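Local coordinates for regulatory protein (PDB 5J2Y) that represses quorum-sensing and virulence genes in Pseudomonas aeruginosa by binding promoter DNA through a helix-turn-helix domain, at residues E28-R33 / L56-Y61. Residues are numbered along the deposited sequence; the frame is centred on the assembly and turned at random.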
loop_
_atom_site.group_PDB
_atom_site.type_symbol
_atom_site.label_atom_id
_atom_site.label_comp_id
_atom_site.label_asym_id
_atom_site.label_seq_id
_atom_site.Cartn_x
_atom_site.Cartn_y
_atom_site.Cartn_z
ATOM N N GLU A 28 4.998 1.186 -8.652
ATOM C CA GLU A 28 4.495 0.022 -9.391
ATOM C C GLU A 28 4.712 -1.226 -8.573
ATOM O O GLU A 28 3.801 -2.050 -8.440
ATOM C CB GLU A 28 5.223 -0.113 -10.736
ATOM C CG GLU A 28 4.903 -1.347 -11.610
ATOM C CD GLU A 28 3.417 -1.581 -11.895
ATOM O OE1 GLU A 28 2.657 -0.592 -12.016
ATOM O OE2 GLU A 28 3.014 -2.771 -12.014
ATOM N N THR A 29 5.933 -1.357 -8.035
ATOM C CA THR A 29 6.341 -2.572 -7.339
ATOM C C THR A 29 5.484 -2.699 -6.075
ATOM O O THR A 29 4.870 -3.699 -5.824
ATOM C CB THR A 29 7.858 -2.539 -6.983
ATOM O OG1 THR A 29 8.662 -2.600 -8.178
ATOM C CG2 THR A 29 8.239 -3.701 -6.130
ATOM N N PHE A 30 5.400 -1.620 -5.324
ATOM C CA PHE A 30 4.738 -1.631 -4.036
ATOM C C PHE A 30 3.214 -1.783 -4.161
ATOM O O PHE A 30 2.593 -2.690 -3.557
ATOM C CB PHE A 30 5.084 -0.349 -3.314
ATOM C CG PHE A 30 4.461 -0.241 -1.950
ATOM C CD1 PHE A 30 5.061 -0.825 -0.836
ATOM C CD2 PHE A 30 3.317 0.456 -1.784
ATOM C CE1 PHE A 30 4.509 -0.699 0.406
ATOM C CE2 PHE A 30 2.750 0.578 -0.556
ATOM C CZ PHE A 30 3.326 -0.011 0.548
ATOM N N TRP A 31 2.604 -0.957 -4.997
ATOM C CA TRP A 31 1.148 -0.963 -5.058
ATOM C C TRP A 31 0.535 -2.167 -5.775
ATOM O O TRP A 31 -0.586 -2.577 -5.459
ATOM C CB TRP A 31 0.663 0.314 -5.652
ATOM C CG TRP A 31 0.859 1.386 -4.748
ATOM C CD1 TRP A 31 1.870 2.312 -4.770
ATOM C CD2 TRP A 31 0.041 1.701 -3.621
ATOM N NE1 TRP A 31 1.730 3.192 -3.715
ATOM C CE2 TRP A 31 0.605 2.846 -3.007
ATOM C CE3 TRP A 31 -1.118 1.126 -3.069
ATOM C CZ2 TRP A 31 0.049 3.439 -1.903
ATOM C CZ3 TRP A 31 -1.660 1.687 -1.962
ATOM C CH2 TRP A 31 -1.072 2.853 -1.372
ATOM N N SER A 32 1.306 -2.777 -6.667
ATOM C CA SER A 32 0.781 -3.889 -7.433
ATOM C C SER A 32 0.658 -5.163 -6.623
ATOM O O SER A 32 -0.096 -6.037 -7.015
ATOM C CB SER A 32 1.582 -4.111 -8.738
ATOM O OG SER A 32 2.933 -4.395 -8.453
ATOM N N ARG A 33 1.352 -5.275 -5.482
ATOM C CA ARG A 33 1.137 -6.435 -4.568
ATOM C C ARG A 33 -0.292 -6.526 -4.111
ATOM O O ARG A 33 -0.719 -7.599 -3.701
ATOM C CB ARG A 33 1.973 -6.349 -3.291
ATOM C CG ARG A 33 3.452 -6.258 -3.531
ATOM C CD ARG A 33 4.237 -6.673 -2.307
ATOM N NE ARG A 33 5.651 -6.759 -2.688
ATOM C CZ ARG A 33 6.546 -5.782 -2.505
ATOM N NH1 ARG A 33 6.214 -4.666 -1.874
ATOM N NH2 ARG A 33 7.795 -5.936 -2.920
ATOM N N LEU A 56 -7.661 -0.892 5.173
ATOM C CA LEU A 56 -7.541 -2.119 5.974
ATOM C C LEU A 56 -6.306 -2.904 5.521
ATOM O O LEU A 56 -5.500 -3.353 6.349
ATOM C CB LEU A 56 -8.792 -3.005 5.823
ATOM C CG LEU A 56 -10.105 -2.479 6.349
ATOM C CD1 LEU A 56 -11.152 -3.537 6.128
ATOM C CD2 LEU A 56 -10.024 -2.167 7.817
ATOM N N LEU A 57 -6.157 -3.102 4.205
ATOM C CA LEU A 57 -5.051 -3.907 3.722
ATOM C C LEU A 57 -3.718 -3.291 4.059
ATOM O O LEU A 57 -2.777 -4.013 4.387
ATOM C CB LEU A 57 -5.080 -4.078 2.215
ATOM C CG LEU A 57 -5.847 -5.225 1.642
ATOM C CD1 LEU A 57 -5.987 -4.975 0.163
ATOM C CD2 LEU A 57 -5.138 -6.538 1.893
ATOM N N LEU A 58 -3.595 -1.976 3.878
ATOM C CA LEU A 58 -2.327 -1.321 4.178
ATOM C C LEU A 58 -2.000 -1.468 5.653
ATOM O O LEU A 58 -0.861 -1.786 6.003
ATOM C CB LEU A 58 -2.328 0.158 3.808
ATOM C CG LEU A 58 -2.291 0.375 2.301
ATOM C CD1 LEU A 58 -2.726 1.776 2.007
ATOM C CD2 LEU A 58 -0.891 0.101 1.756
ATOM N N HIS A 59 -3.013 -1.309 6.489
ATOM C CA HIS A 59 -2.867 -1.504 7.942
ATOM C C HIS A 59 -2.256 -2.865 8.308
ATOM O O HIS A 59 -1.216 -2.956 8.954
ATOM C CB HIS A 59 -4.195 -1.354 8.650
ATOM C CG HIS A 59 -4.101 -1.652 10.102
ATOM N ND1 HIS A 59 -3.439 -0.836 10.996
ATOM C CD2 HIS A 59 -4.529 -2.717 10.812
ATOM C CE1 HIS A 59 -3.509 -1.365 12.201
ATOM N NE2 HIS A 59 -4.157 -2.512 12.113
ATOM N N PHE A 60 -2.875 -3.919 7.826
ATOM C CA PHE A 60 -2.408 -5.258 8.163
ATOM C C PHE A 60 -1.038 -5.568 7.584
ATOM O O PHE A 60 -0.266 -6.343 8.162
ATOM C CB PHE A 60 -3.435 -6.299 7.704
ATOM C CG PHE A 60 -4.713 -6.238 8.483
ATOM C CD1 PHE A 60 -4.705 -6.423 9.881
ATOM C CD2 PHE A 60 -5.935 -6.016 7.847
ATOM C CE1 PHE A 60 -5.887 -6.369 10.606
ATOM C CE2 PHE A 60 -7.121 -5.980 8.578
ATOM C CZ PHE A 60 -7.100 -6.148 9.944
ATOM N N TYR A 61 -0.758 -4.989 6.426
ATOM C CA TYR A 61 0.541 -5.154 5.793
ATOM C C TYR A 61 1.683 -4.481 6.556
ATOM O O TYR A 61 2.720 -5.074 6.805
ATOM C CB TYR A 61 0.502 -4.572 4.380
ATOM C CG TYR A 61 1.787 -4.751 3.612
ATOM C CD1 TYR A 61 2.180 -5.981 3.132
ATOM C CD2 TYR A 61 2.621 -3.657 3.359
ATOM C CE1 TYR A 61 3.360 -6.134 2.389
ATOM C CE2 TYR A 61 3.791 -3.801 2.642
ATOM C CZ TYR A 61 4.155 -5.034 2.147
ATOM O OH TYR A 61 5.352 -5.143 1.454
#
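Leu58 lays both of its methyl groups against the six-membered end of the Trp31 indole, with CD1 of Leu58 3.9 Å from CH2 of Trp31 and CD2 of Leu58 4.1 Å from Trp31 CZ3. The two side chains meet at about a right angle. Leu58 CD2 also lies 4.3 Å from Phe30 CE2, so the leucine reaches both aromatic residues of helix 27-32. Phe30, with CG anti to the backbone N (chi1 -180°), has its ring tip beside helix 52-62, where CE1 lies 3.9 Å from Tyr61 CE2 in an oblique approach. Within its own helix, CD2 of Phe30 lies over one face of the Trp31 indole, 3.6 Å above its plane and offset toward the rim. The short helical segments stay 13.3 Å apart at their axes and cross at 106°, leaving the side chains to span the distance. Leu58 also touches Met12 and Ala16 of helix 9-22, which places it in the hydrophobic interior of this helix-turn-helix domain.

The polar ends of Tyr61, Arg33 and Trp31 all have partners outside the two segments. Tyr61 OH hydrogen-bonds to Asp68 and Arg23, and Arg33 NH1, 3.5 Å from that hydroxyl, forms a salt bridge with Glu25. The guanidinium and phenol planes are only 20° apart. Trp31 NE1 is likewise engaged, by Glu45. The chemistry thus divides: carbon-to-carbon packing joins helices 27-32 and 52-62, while the buried indole N-H and phenol hydroxyl are satisfied by residues outside both segments, which probably fixes how the two rings are turned.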